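Local coordinates for large component of pyocin AP41 (Pseudomonas aeruginosa, PDB 4UHQ), which probably acts as a bacteriocin endonuclease that cuts DNA, this chain being the DNase domain of the longer pyocin, crystallised with nickel in its HNH motif, at residues S31-A34 and D35-G39; S123-H126 and K127-L131. All coordinates share one frame; numbering follows the deposited sequence.

Contact 1: S31-A34 and D35-G39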
loop_
_atom_site.group_PDB
_atom_site.type_symbol
_atom_site.label_atom_id
_atom_site.label_comp_id
_atom_site.label_asym_id
_atom_site.label_seq_id
_atom_site.Cartn_x
_atom_site.Cartn_y
_atom_site.Cartn_z
ATOM N N SER A 31 -10.754 -4.313 -3.279
ATOM C CA SER A 31 -11.612 -3.508 -4.092
ATOM C C SER A 31 -12.446 -2.517 -3.276
ATOM O O SER A 31 -12.745 -1.413 -3.759
ATOM C CB SER A 31 -12.525 -4.408 -4.951
ATOM O OG SER A 31 -13.425 -5.190 -4.138
ATOM N N GLN A 32 -12.816 -2.858 -2.041
ATOM C CA GLN A 32 -13.666 -1.920 -1.317
ATOM C C GLN A 32 -12.894 -0.700 -0.839
ATOM O O GLN A 32 -13.489 0.325 -0.506
ATOM C CB GLN A 32 -14.374 -2.602 -0.127
ATOM C CG GLN A 32 -13.455 -3.010 1.015
ATOM C CD GLN A 32 -12.782 -4.374 0.835
ATOM O OE1 GLN A 32 -12.714 -4.915 -0.299
ATOM N NE2 GLN A 32 -12.292 -4.953 1.958
ATOM N N ILE A 33 -11.565 -0.822 -0.780
ATOM C CA ILE A 33 -10.705 0.318 -0.465
ATOM C C ILE A 33 -10.558 1.132 -1.753
ATOM O O ILE A 33 -10.725 2.354 -1.738
ATOM C CB ILE A 33 -9.313 -0.150 0.010
ATOM C CG1 ILE A 33 -9.431 -0.976 1.309
ATOM C CG2 ILE A 33 -8.391 1.055 0.234
ATOM C CD1 ILE A 33 -10.192 -0.277 2.355
ATOM N N ALA A 34 -10.308 0.446 -2.866
ATOM C CA ALA A 34 -10.240 1.169 -4.156
ATOM C C ALA A 34 -11.520 1.972 -4.404
ATOM O O ALA A 34 -11.464 3.086 -4.923
ATOM C CB ALA A 34 -10.001 0.204 -5.306
ATOM N N ASP A 35 -12.674 1.410 -4.037
ATOM C CA ASP A 35 -13.939 2.091 -4.297
ATOM C C ASP A 35 -14.047 3.434 -3.580
ATOM O O ASP A 35 -14.804 4.304 -4.026
ATOM C CB ASP A 35 -15.126 1.216 -3.865
ATOM C CG ASP A 35 -15.340 -0.025 -4.760
ATOM O OD1 ASP A 35 -14.869 -0.042 -5.915
ATOM O OD2 ASP A 35 -15.972 -0.981 -4.246
ATOM N N GLN A 36 -13.331 3.591 -2.444
ATOM C CA GLN A 36 -13.385 4.831 -1.688
ATOM C C GLN A 36 -12.432 5.900 -2.225
ATOM O O GLN A 36 -12.500 7.043 -1.779
ATOM C CB GLN A 36 -13.005 4.607 -0.223
ATOM C CG GLN A 36 -13.875 3.710 0.546
ATOM C CD GLN A 36 -13.300 3.520 1.934
ATOM O OE1 GLN A 36 -13.307 4.435 2.783
ATOM N NE2 GLN A 36 -12.797 2.310 2.185
ATOM N N LEU A 37 -11.546 5.528 -3.149
ATOM C CA LEU A 37 -10.503 6.427 -3.668
ATOM C C LEU A 37 -10.623 6.750 -5.152
ATOM O O LEU A 37 -10.343 7.876 -5.575
ATOM C CB LEU A 37 -9.118 5.800 -3.434
ATOM C CG LEU A 37 -8.868 5.511 -1.940
ATOM C CD1 LEU A 37 -7.599 4.661 -1.827
ATOM C CD2 LEU A 37 -8.698 6.753 -1.121
ATOM N N ARG A 38 -11.037 5.757 -5.931
ATOM C CA ARG A 38 -11.146 5.900 -7.380
ATOM C C ARG A 38 -12.009 7.100 -7.765
ATOM O O ARG A 38 -13.095 7.310 -7.224
ATOM C CB ARG A 38 -11.725 4.614 -7.983
ATOM C CG ARG A 38 -11.980 4.707 -9.498
ATOM C CD ARG A 38 -12.541 3.439 -10.058
ATOM N NE ARG A 38 -13.828 3.076 -9.460
ATOM C CZ ARG A 38 -13.967 2.131 -8.541
ATOM N NH1 ARG A 38 -12.901 1.477 -8.101
ATOM N NH2 ARG A 38 -15.159 1.855 -8.033
ATOM N N GLY A 39 -11.521 7.896 -8.707
ATOM C CA GLY A 39 -12.265 9.039 -9.175
ATOM C C GLY A 39 -12.013 10.314 -8.400
ATOM O O GLY A 39 -12.400 11.378 -8.867
HETATM O O HOH W 1 -15.644 -3.655 -4.055
#
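The short helix 31-37 of the DNase domain is tied across its first turn by Asp35 N, which bonds Ser31 O at 2.8 Å, and at its end by two donors that share one carbonyl. Ala34 O takes Leu37 N from above its carbonyl plane, with a C=O...N angle of 119°, and Arg38 N almost end-on at 173°, 2.9 Å away. Gln36 N reaches Ile33 O at 3.0 Å (i+3). On the outer face, water 1 lies 2.7 Å from Ser31 OG and donates to Asp35 OD2, also at 2.7 Å. The other oxygen, Asp35 OD1, forms a salt bridge with Arg38 NH2 (2.9 Å); it lies in the guanidinium plane, while the nitrogen stands above the carboxylate. A bend at chi3 (61°) curls Arg38 toward Asp35, and its NH1 also bonds Gly8 O. Gln36 NE2 is held chiefly by Ala55 O, its bond to Gln32 O being weak at 3.4 Å. Ile33 CG2 and Leu37 CD1 meet at 4.2 Å on the inner face, where both side chains pack on Phe52 of helix 45-57. Polar outside, apolar inside and closed by mixed i+3 and i+4 bonds, this is a short amphipathic helix ending in a tightened turn.

Contact 2: S123-H126 and K127-L131. With NI (nickel (II) ion), chain E.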
loop_
_atom_site.group_PDB
_atom_site.type_symbol
_atom_site.label_atom_id
_atom_site.label_comp_id
_atom_site.label_asym_id
_atom_site.label_seq_id
_atom_site.Cartn_x
_atom_site.Cartn_y
_atom_site.Cartn_z
ATOM N N SER A 123 12.253 -3.171 -0.469
ATOM C CA SER A 123 13.644 -3.065 -0.862
ATOM C C SER A 123 14.104 -4.268 -1.686
ATOM O O SER A 123 14.800 -4.084 -2.739
ATOM C CB SER A 123 14.498 -2.890 0.385
ATOM O OG SER A 123 15.875 -2.809 0.070
ATOM N N GLU A 124 13.714 -5.481 -1.257
ATOM C CA GLU A 124 14.080 -6.670 -1.992
ATOM C C GLU A 124 13.494 -6.611 -3.400
ATOM O O GLU A 124 14.159 -7.006 -4.364
ATOM C CB GLU A 124 13.607 -7.932 -1.279
ATOM C CG GLU A 124 14.327 -8.119 0.047
ATOM C CD GLU A 124 13.757 -9.273 0.847
ATOM O OE1 GLU A 124 12.725 -9.843 0.439
ATOM O OE2 GLU A 124 14.369 -9.639 1.877
ATOM N N ILE A 125 12.255 -6.159 -3.515
ATOM C CA ILE A 125 11.631 -6.129 -4.853
ATOM C C ILE A 125 12.417 -5.215 -5.781
ATOM O O ILE A 125 12.698 -5.574 -6.924
ATOM C CB ILE A 125 10.169 -5.671 -4.749
ATOM C CG1 ILE A 125 9.346 -6.790 -4.141
ATOM C CG2 ILE A 125 9.615 -5.213 -6.115
ATOM C CD1 ILE A 125 7.902 -6.318 -3.754
ATOM N N HIS A 126 12.853 -4.061 -5.280
ATOM C CA HIS A 126 13.610 -3.170 -6.127
ATOM C C HIS A 126 14.992 -3.714 -6.470
ATOM O O HIS A 126 15.441 -3.526 -7.599
ATOM C CB HIS A 126 13.682 -1.790 -5.508
ATOM C CG HIS A 126 12.416 -1.032 -5.706
ATOM N ND1 HIS A 126 12.123 -0.425 -6.902
ATOM C CD2 HIS A 126 11.335 -0.853 -4.905
ATOM C CE1 HIS A 126 10.908 0.091 -6.838
ATOM N NE2 HIS A 126 10.415 -0.140 -5.632
ATOM N N LYS A 127 15.633 -4.396 -5.532
ATOM C CA LYS A 127 16.881 -5.083 -5.862
ATOM C C LYS A 127 16.664 -6.098 -6.986
ATOM O O LYS A 127 17.418 -6.152 -7.960
ATOM C CB LYS A 127 17.483 -5.790 -4.637
ATOM C CG LYS A 127 18.689 -6.694 -5.005
ATOM C CD LYS A 127 19.417 -7.237 -3.768
ATOM C CE LYS A 127 20.634 -8.110 -4.173
ATOM N NZ LYS A 127 21.399 -8.539 -2.947
ATOM N N GLU A 128 15.598 -6.895 -6.855
ATOM C CA GLU A 128 15.313 -7.921 -7.857
ATOM C C GLU A 128 15.012 -7.289 -9.197
ATOM O O GLU A 128 15.477 -7.759 -10.231
ATOM C CB GLU A 128 14.157 -8.800 -7.379
ATOM C CG GLU A 128 14.542 -9.536 -6.100
ATOM C CD GLU A 128 13.382 -10.256 -5.425
ATOM O OE1 GLU A 128 12.271 -10.288 -6.001
ATOM O OE2 GLU A 128 13.633 -10.819 -4.335
ATOM N N LEU A 129 14.276 -6.181 -9.193
ATOM C CA LEU A 129 13.978 -5.562 -10.488
ATOM C C LEU A 129 15.249 -5.108 -11.146
ATOM O O LEU A 129 15.409 -5.186 -12.380
ATOM C CB LEU A 129 13.018 -4.352 -10.303
ATOM C CG LEU A 129 11.592 -4.709 -9.909
ATOM C CD1 LEU A 129 10.796 -3.430 -9.562
ATOM C CD2 LEU A 129 10.963 -5.417 -11.094
ATOM N N LYS A 130 16.162 -4.589 -10.344
ATOM C CA LYS A 130 17.407 -4.092 -10.907
ATOM C C LYS A 130 18.250 -5.201 -11.511
ATOM O O LYS A 130 18.830 -5.059 -12.572
ATOM C CB LYS A 130 18.189 -3.334 -9.839
ATOM C CG LYS A 130 17.578 -1.926 -9.610
ATOM C CD LYS A 130 18.197 -1.132 -8.459
ATOM C CE LYS A 130 17.215 -0.034 -7.999
ATOM N NZ LYS A 130 17.704 0.754 -6.839
ATOM N N LEU A 131 18.282 -6.318 -10.805
ATOM C CA LEU A 131 19.071 -7.441 -11.275
ATOM C C LEU A 131 18.521 -7.943 -12.584
ATOM O O LEU A 131 19.263 -8.286 -13.482
ATOM C CB LEU A 131 19.058 -8.568 -10.233
ATOM C CG LEU A 131 20.197 -8.599 -9.217
ATOM C CD1 LEU A 131 20.538 -7.228 -8.690
ATOM C CD2 LEU A 131 19.759 -9.507 -8.102
HETATM NI NI NI E . 8.522 0.659 -5.123
HETATM O O HOH W 2 8.184 0.973 -7.230
#
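The metal site of the HNH nuclease motif draws two ligands from helix 119-132, His122 and His126, the second standing one turn before Leu129 and Lys130. His126 NE2 binds the nickel ion at 2.1 Å, and His97 and His122 complete the protein ligands. The CG of His126 lies anti to its carbonyl carbon (chi1 -78°), which carries the ring off the helix to the metal. Water 2, 2.2 Å from the nickel ion, sits in the plane of that ring at its edge. His126 O receives Lys130 N at 3.0 Å, while the aliphatic part of Lys130 runs past the same carbonyl, with CG 3.3 Å from His126 O. Leu129 CD1 approaches His126 ND1 obliquely at 4.2 Å and Ile125 CG2 at 4.1 Å; the Ile125 and Leu129 side chains run alongside each other in the same direction. Pro101 touches both His126 and Leu129. Elsewhere on the helix, Glu128 N bonds Glu124 O at 2.9 Å. Two like charges 5.0 Å apart, Glu124 OE1 to Glu128 OE2, are probably offset by Arg121, which forms salt bridges with both, and by Lys120 at Glu124, while NE2 of His126 is committed to the nickel ion, with Leu129 CD1 beside ND1.

Each contact is local to one helix, contact 1 running past its end, but they occupy opposite sides of the chain's centre, with centres about 28 Å apart and nearest atoms about 18 Å apart. Contact 1 is partly buried: three of its residues are enclosed. Contact 2 is a surface contact with no buried residue. Their backbones differ too, since 123-131 keeps a regular i to i+4 ladder whereas 31-39 mixes i+3 with i+4 bonds as its helix ends. A water joins two side chains in contact 1, whereas the water of contact 2 is a metal ligand. Contact 1 closes a helix end that packs on helix 45-57; contact 2 lends one histidine to a metal site.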